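Local coordinates for protein Rna-directed RNA polymerase (Infectious pancreatic necrosis virus, PDB 3ZED) that copies RNA from an RNA template and is probably found both free and covalently linked to the viral genomic RNA, at residues 248-253 and 264-269; 326-331 and 449-454. All blocks are in the same frame, centred on the assembly; numbering follows the deposited sequence.

In the fold
Taken from the N terminus, the chain makes these two contacts in series, with neither enclosing nor crossing the other. Contact 1 closes a short loop: residues 248-253, on the way from strand 235-236, meet residues 264-269 of helix 260-278, only ten residues intervening. Contact 2 opens later and spans 117 residues, bringing the start of helix 326-340 against the end of helix 438-452. Their centres lie about 12 Å apart, and the two contacts touch where Pro327 CG packs 3.6 Å from Leu266 CB. Helix 326-340 packs against both other helices, so the predicted GTP-binding loop, helix 260-278, helix 326-340 and helix 438-452 are linked by successive contacts.

Contact 1 (248-253 and 264-269); sequences GLPYIG and LVLADS
Pro250 and Leu266 point at one another, and Tyr251, from the same loop as the proline, is likewise directed back against the leucine, so that one methyl group serves two neighbours. The apolar packing centres on Leu266 CD1, 3.8 Å from Pro250 CD and 3.8 Å from Tyr251 CE2. The methyl stands obliquely to the tyrosine ring. Leu266 has CG anti to its carbonyl carbon (chi1 -70°), and an extended second torsion carries CD1 outward from helix 260-278 to the loop. Within the loop, Pro250 CG lies 3.9 Å above one face of the Tyr251 ring, offset toward its rim. Residues 248-251 form a type VIa beta turn, with the cis proline Pro250 in third position and Tyr251 N donating to Gly248 O at 2.9 Å.

This loop, residues 248-253, belongs to a predicted GTP-binding segment in the palm-family region of the birnavirus polymerase; the contact packs it against the helix that follows. Pro96 of strand 92-98 touches all three contacting side chains, adding a third wall to their buried cluster.

Polar bonds accompany the packing. Tyr251 OH, 3.7 Å from Leu266 CD1, is hydrogen-bonded to Ser94 O, which satisfies the phenol within the apolar packing. On the helix, Val265 O accepts both Ser269 N and, at 2.8 Å, Ser269 OG, the two donors arriving from opposite faces of the carbonyl plane.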
ATOM      1  N   GLY B 248       3.299  16.145   6.415  1.00 51.41           N
ATOM      2  CA  GLY B 248       2.099  15.999   7.232  1.00 51.46           C
ATOM      3  C   GLY B 248       2.196  16.904   8.450  1.00 56.78           C
ATOM      4  O   GLY B 248       3.093  17.759   8.526  1.00 55.80           O
ATOM      5  N   LEU B 249       1.283  16.712   9.420  1.00 54.41           N
ATOM      6  CA  LEU B 249       1.285  17.492  10.658  1.00 56.21           C
ATOM      7  C   LEU B 249       2.572  17.232  11.460  1.00 61.39           C
ATOM      8  O   LEU B 249       3.083  16.111  11.428  1.00 59.63           O
ATOM      9  CB  LEU B 249       0.055  17.193  11.534  1.00 56.06           C
ATOM     10  CG  LEU B 249      -1.320  17.577  10.998  1.00 60.95           C
ATOM     11  CD1 LEU B 249      -2.384  17.336  12.052  1.00 61.78           C
ATOM     12  CD2 LEU B 249      -1.382  19.032  10.600  1.00 64.56           C
ATOM     13  N   PRO B 250       3.149  18.254  12.125  1.00 60.59           N
ATOM     14  CA  PRO B 250       2.677  19.643  12.254  1.00 62.14           C
ATOM     15  C   PRO B 250       3.341  20.595  11.244  1.00 67.90           C
ATOM     16  O   PRO B 250       3.477  21.792  11.536  1.00 69.55           O
ATOM     17  CB  PRO B 250       3.051  19.976  13.702  1.00 65.21           C
ATOM     18  CG  PRO B 250       4.291  19.132  13.995  1.00 69.32           C
ATOM     19  CD  PRO B 250       4.354  18.032  12.950  1.00 63.19           C
ATOM     20  N   TYR B 251       3.730  20.082  10.054  1.00 63.45           N
ATOM     21  CA  TYR B 251       4.409  20.905   9.050  1.00 64.62           C
ATOM     22  C   TYR B 251       3.650  20.974   7.724  1.00 69.11           C
ATOM     23  O   TYR B 251       4.128  20.452   6.714  1.00 69.06           O
ATOM     24  CB  TYR B 251       5.865  20.429   8.828  1.00 65.39           C
ATOM     25  CG  TYR B 251       6.645  20.321  10.121  1.00 67.78           C
ATOM     26  CD1 TYR B 251       7.041  21.461  10.818  1.00 71.25           C
ATOM     27  CD2 TYR B 251       6.945  19.081  10.674  1.00 67.50           C
ATOM     28  CE1 TYR B 251       7.709  21.368  12.036  1.00 72.21           C
ATOM     29  CE2 TYR B 251       7.610  18.976  11.894  1.00 69.50           C
ATOM     30  CZ  TYR B 251       7.979  20.124  12.576  1.00 77.19           C
ATOM     31  OH  TYR B 251       8.649  20.024  13.768  1.00 79.31           O
ATOM     32  N   ILE B 252       2.515  21.695   7.707  1.00 66.43           N
ATOM     33  CA  ILE B 252       1.725  21.871   6.482  1.00 66.13           C
ATOM     34  C   ILE B 252       2.509  22.763   5.492  1.00 72.07           C
ATOM     35  O   ILE B 252       3.078  23.793   5.878  1.00 72.99           O
ATOM     36  CB  ILE B 252       0.297  22.422   6.780  1.00 69.75           C
ATOM     37  CG1 ILE B 252      -0.571  21.344   7.491  1.00 68.12           C
ATOM     38  CG2 ILE B 252      -0.403  22.930   5.500  1.00 70.29           C
ATOM     39  CD1 ILE B 252      -1.692  21.902   8.345  1.00 67.57           C
ATOM     40  N   GLY B 253       2.542  22.318   4.239  1.00 68.24           N
ATOM     41  CA  GLY B 253       3.217  23.006   3.148  1.00 69.09           C
ATOM     42  C   GLY B 253       4.669  22.619   2.988  1.00 73.46           C
ATOM     43  O   GLY B 253       5.375  23.196   2.156  1.00 74.74           O
ATOM     44  N   LEU B 264      13.013  13.474  13.006  1.00 59.28           N
ATOM     45  CA  LEU B 264      13.889  12.753  13.929  1.00 59.52           C
ATOM     46  C   LEU B 264      13.680  13.246  15.348  1.00 66.52           C
ATOM     47  O   LEU B 264      13.468  12.423  16.229  1.00 67.23           O
ATOM     48  CB  LEU B 264      15.377  12.890  13.529  1.00 59.85           C
ATOM     49  CG  LEU B 264      15.800  12.254  12.207  1.00 61.33           C
ATOM     50  CD1 LEU B 264      17.209  12.674  11.830  1.00 61.89           C
ATOM     51  CD2 LEU B 264      15.678  10.738  12.250  1.00 60.80           C
ATOM     52  N   VAL B 265      13.664  14.580  15.560  1.00 63.52           N
ATOM     53  CA  VAL B 265      13.449  15.191  16.869  1.00 64.46           C
ATOM     54  C   VAL B 265      12.086  14.731  17.428  1.00 68.98           C
ATOM     55  O   VAL B 265      12.035  14.249  18.561  1.00 71.36           O
ATOM     56  CB  VAL B 265      13.588  16.752  16.834  1.00 69.31           C
ATOM     57  CG1 VAL B 265      13.100  17.396  18.133  1.00 70.98           C
ATOM     58  CG2 VAL B 265      15.022  17.179  16.545  1.00 69.99           C
ATOM     59  N   LEU B 266      11.009  14.845  16.630  1.00 63.22           N
ATOM     60  CA  LEU B 266       9.657  14.484  17.062  1.00 61.76           C
ATOM     61  C   LEU B 266       9.493  12.978  17.292  1.00 62.97           C
ATOM     62  O   LEU B 266       8.926  12.602  18.324  1.00 62.55           O
ATOM     63  CB  LEU B 266       8.605  14.990  16.061  1.00 60.82           C
ATOM     64  CG  LEU B 266       8.382  16.510  15.996  1.00 67.42           C
ATOM     65  CD1 LEU B 266       7.289  16.840  15.014  1.00 66.50           C
ATOM     66  CD2 LEU B 266       8.050  17.117  17.401  1.00 71.73           C
ATOM     67  N   ALA B 267       9.988  12.125  16.352  1.00 57.40           N
ATOM     68  CA  ALA B 267       9.913  10.661  16.478  1.00 56.18           C
ATOM     69  C   ALA B 267      10.733  10.189  17.680  1.00 61.94           C
ATOM     70  O   ALA B 267      10.226   9.372  18.444  1.00 62.32           O
ATOM     71  CB  ALA B 267      10.378   9.972  15.206  1.00 55.58           C
ATOM     72  N   ASP B 268      11.944  10.765  17.901  1.00 59.05           N
ATOM     73  CA  ASP B 268      12.792  10.464  19.059  1.00 60.59           C
ATOM     74  C   ASP B 268      12.076  10.761  20.368  1.00 64.63           C
ATOM     75  O   ASP B 268      12.029   9.910  21.257  1.00 64.84           O
ATOM     76  CB  ASP B 268      14.086  11.307  19.036  1.00 64.13           C
ATOM     77  CG  ASP B 268      15.236  10.822  18.180  1.00 72.78           C
ATOM     78  OD1 ASP B 268      14.987  10.055  17.217  1.00 71.40           O
ATOM     79  OD2 ASP B 268      16.377  11.262  18.427  1.00 78.33           O
ATOM     80  N   SER B 269      11.540  11.988  20.487  1.00 61.72           N
ATOM     81  CA  SER B 269      10.873  12.472  21.695  1.00 63.14           C
ATOM     82  C   SER B 269       9.622  11.664  22.004  1.00 65.59           C
ATOM     83  O   SER B 269       9.391  11.364  23.168  1.00 66.30           O
ATOM     84  CB  SER B 269      10.525  13.953  21.566  1.00 67.60           C
ATOM     85  OG  SER B 269      11.678  14.742  21.324  1.00 78.67           O
TER

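Contact 2 (326-331 and 449-454); sequences YPTHLL and PSMVVD
Thr328 meets residues 449-454 with both branches of its side chain: the hydroxyl oxygen against Met451 and the methyl chiefly against Val452. This is helix-to-helix packing in the palm-family region of the polymerase, joining the first turn of helix 326-340 to the kinked, weakly bonded last turn of helix 438-452. The nearest CA atoms, those of Thr328 and Met451, are 7.9 Å apart.

In the first shell, Met451 CE makes a van der Waals contact with Thr328 OG1 at 3.6 Å, the methionine lying at a slant across the threonine. Its side chain leaves the backbone with CG anti to the carbonyl carbon, runs extended through chi2, and bends at chi3 (91°), which turns the terminal methyl toward the threonine. Val452 and Thr328 run alongside with opposite senses, Val452 CG1 lying 3.9 Å from Thr328 CG2.

The next shell explains how a hydroxyl can sit among these buried side chains: Thr328 OG1 is hydrogen-bonded to Leu297 O, which satisfies it, and Met451 also packs on Leu297. Phe270 and Phe443 pack on the methionine, while Met415 of helix 412-426 touches Val452. Farther back, a backbone bond joins Val452 to Gly470, and Ser450 OG is bonded to Leu782 O, anchoring this helix end to a distant part of the chain. The weak bonding of that last turn is seen in Val453 N, which makes a weak hydrogen bond of 3.0 Å to Pro449 O.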
ATOM      1  N   TYR B 326       5.075  12.617   9.217  1.00 46.16           N
ATOM      2  CA  TYR B 326       6.408  12.056   8.996  1.00 46.33           C
ATOM      3  C   TYR B 326       6.918  11.248  10.232  1.00 50.82           C
ATOM      4  O   TYR B 326       7.317  10.102  10.017  1.00 50.49           O
ATOM      5  CB  TYR B 326       7.402  13.174   8.593  1.00 48.09           C
ATOM      6  CG  TYR B 326       8.765  12.741   8.080  1.00 49.33           C
ATOM      7  CD1 TYR B 326       9.088  11.392   7.932  1.00 50.41           C
ATOM      8  CD2 TYR B 326       9.700  13.681   7.655  1.00 50.80           C
ATOM      9  CE1 TYR B 326      10.328  10.995   7.435  1.00 51.58           C
ATOM     10  CE2 TYR B 326      10.943  13.295   7.155  1.00 51.55           C
ATOM     11  CZ  TYR B 326      11.256  11.951   7.057  1.00 58.30           C
ATOM     12  OH  TYR B 326      12.501  11.576   6.615  1.00 61.74           O
ATOM     13  N   PRO B 327       6.875  11.743  11.497  1.00 49.08           N
ATOM     14  CA  PRO B 327       7.399  10.932  12.624  1.00 49.74           C
ATOM     15  C   PRO B 327       6.654   9.605  12.820  1.00 53.13           C
ATOM     16  O   PRO B 327       7.306   8.593  13.066  1.00 52.30           O
ATOM     17  CB  PRO B 327       7.225  11.857  13.838  1.00 52.70           C
ATOM     18  CG  PRO B 327       7.173  13.222  13.268  1.00 57.54           C
ATOM     19  CD  PRO B 327       6.438  13.072  11.978  1.00 52.00           C
ATOM     20  N   THR B 328       5.303   9.601  12.665  1.00 49.63           N
ATOM     21  CA  THR B 328       4.461   8.394  12.805  1.00 48.17           C
ATOM     22  C   THR B 328       4.839   7.364  11.727  1.00 48.82           C
ATOM     23  O   THR B 328       5.039   6.194  12.065  1.00 46.72           O
ATOM     24  CB  THR B 328       2.975   8.768  12.761  1.00 48.36           C
ATOM     25  OG1 THR B 328       2.734   9.655  13.839  1.00 50.68           O
ATOM     26  CG2 THR B 328       2.053   7.567  12.902  1.00 40.97           C
ATOM     27  N   HIS B 329       4.962   7.812  10.453  1.00 44.97           N
ATOM     28  CA  HIS B 329       5.342   6.975   9.309  1.00 44.19           C
ATOM     29  C   HIS B 329       6.717   6.318   9.548  1.00 50.13           C
ATOM     30  O   HIS B 329       6.873   5.130   9.278  1.00 51.72           O
ATOM     31  CB  HIS B 329       5.358   7.797   8.008  1.00 44.35           C
ATOM     32  CG  HIS B 329       5.788   6.989   6.828  1.00 47.09           C
ATOM     33  ND1 HIS B 329       4.956   6.021   6.281  1.00 47.98           N
ATOM     34  CD2 HIS B 329       6.968   6.978   6.166  1.00 48.70           C
ATOM     35  CE1 HIS B 329       5.646   5.469   5.299  1.00 46.39           C
ATOM     36  NE2 HIS B 329       6.853   6.018   5.180  1.00 47.32           N
ATOM     37  N   LEU B 330       7.685   7.083  10.082  1.00 45.65           N
ATOM     38  CA  LEU B 330       9.048   6.637  10.362  1.00 45.76           C
ATOM     39  C   LEU B 330       9.058   5.518  11.429  1.00 48.76           C
ATOM     40  O   LEU B 330       9.679   4.479  11.217  1.00 45.92           O
ATOM     41  CB  LEU B 330       9.877   7.859  10.819  1.00 47.57           C
ATOM     42  CG  LEU B 330      11.413   7.759  10.877  1.00 53.76           C
ATOM     43  CD1 LEU B 330      12.024   7.328   9.511  1.00 52.81           C
ATOM     44  CD2 LEU B 330      12.008   9.081  11.342  1.00 56.11           C
ATOM     45  N   LEU B 331       8.324   5.710  12.542  1.00 48.45           N
ATOM     46  CA  LEU B 331       8.228   4.734  13.644  1.00 48.54           C
ATOM     47  C   LEU B 331       7.531   3.428  13.201  1.00 51.03           C
ATOM     48  O   LEU B 331       8.008   2.347  13.538  1.00 50.84           O
ATOM     49  CB  LEU B 331       7.500   5.343  14.852  1.00 48.68           C
ATOM     50  CG  LEU B 331       8.203   6.497  15.579  1.00 53.46           C
ATOM     51  CD1 LEU B 331       7.228   7.214  16.527  1.00 54.27           C
ATOM     52  CD2 LEU B 331       9.441   6.023  16.339  1.00 55.39           C
ATOM     53  N   PRO B 449      -1.529   1.013  16.649  1.00 45.92           N
ATOM     54  CA  PRO B 449      -2.764   0.761  15.891  1.00 44.47           C
ATOM     55  C   PRO B 449      -3.803   1.888  15.982  1.00 49.34           C
ATOM     56  O   PRO B 449      -4.472   2.136  14.972  1.00 46.75           O
ATOM     57  CB  PRO B 449      -3.288  -0.546  16.489  1.00 46.47           C
ATOM     58  CG  PRO B 449      -2.056  -1.251  16.979  1.00 51.95           C
ATOM     59  CD  PRO B 449      -1.233  -0.126  17.552  1.00 48.46           C
ATOM     60  N   SER B 450      -3.895   2.618  17.128  1.00 48.12           N
ATOM     61  CA  SER B 450      -4.882   3.706  17.285  1.00 48.54           C
ATOM     62  C   SER B 450      -4.375   5.047  16.773  1.00 52.28           C
ATOM     63  O   SER B 450      -5.127   6.025  16.750  1.00 51.95           O
ATOM     64  CB  SER B 450      -5.351   3.832  18.730  1.00 51.22           C
ATOM     65  OG  SER B 450      -6.339   2.849  18.976  1.00 56.62           O
ATOM     66  N   MET B 451      -3.143   5.088  16.308  1.00 49.89           N
ATOM     67  CA  MET B 451      -2.623   6.314  15.731  1.00 51.09           C
ATOM     68  C   MET B 451      -3.015   6.427  14.255  1.00 50.71           C
ATOM     69  O   MET B 451      -3.106   7.534  13.738  1.00 48.66           O
ATOM     70  CB  MET B 451      -1.111   6.386  15.900  1.00 54.91           C
ATOM     71  CG  MET B 451      -0.704   6.787  17.310  1.00 62.56           C
ATOM     72  SD  MET B 451       1.072   6.629  17.440  1.00 70.06           S
ATOM     73  CE  MET B 451       1.569   8.261  16.971  1.00 67.32           C
ATOM     74  N   VAL B 452      -3.247   5.291  13.577  1.00 47.22           N
ATOM     75  CA  VAL B 452      -3.539   5.310  12.134  1.00 45.94           C
ATOM     76  C   VAL B 452      -4.860   4.567  11.794  1.00 48.10           C
ATOM     77  O   VAL B 452      -5.289   4.616  10.642  1.00 46.96           O
ATOM     78  CB  VAL B 452      -2.339   4.792  11.283  1.00 48.55           C
ATOM     79  CG1 VAL B 452      -1.105   5.671  11.479  1.00 49.42           C
ATOM     80  CG2 VAL B 452      -2.011   3.333  11.569  1.00 47.72           C
ATOM     81  N   VAL B 453      -5.519   3.930  12.795  1.00 44.59           N
ATOM     82  CA  VAL B 453      -6.799   3.226  12.578  1.00 43.97           C
ATOM     83  C   VAL B 453      -7.853   3.794  13.527  1.00 49.57           C
ATOM     84  O   VAL B 453      -7.636   3.830  14.750  1.00 49.86           O
ATOM     85  CB  VAL B 453      -6.721   1.679  12.691  1.00 46.44           C
ATOM     86  CG1 VAL B 453      -8.019   1.041  12.198  1.00 45.21           C
ATOM     87  CG2 VAL B 453      -5.495   1.101  11.963  1.00 44.90           C
ATOM     88  N   ASP B 454      -9.010   4.236  12.939  1.00 45.83           N
ATOM     89  CA  ASP B 454     -10.168   4.840  13.617  1.00 46.09           C
ATOM     90  C   ASP B 454      -9.755   6.068  14.424  1.00 51.71           C
ATOM     91  O   ASP B 454     -10.247   6.268  15.541  1.00 53.04           O
ATOM     92  CB  ASP B 454     -10.898   3.817  14.533  1.00 48.14           C
ATOM     93  CG  ASP B 454     -11.689   2.735  13.826  1.00 58.43           C
ATOM     94  OD1 ASP B 454     -12.081   2.949  12.655  1.00 59.35           O
ATOM     95  OD2 ASP B 454     -11.938   1.685  14.447  1.00 67.87           O
TER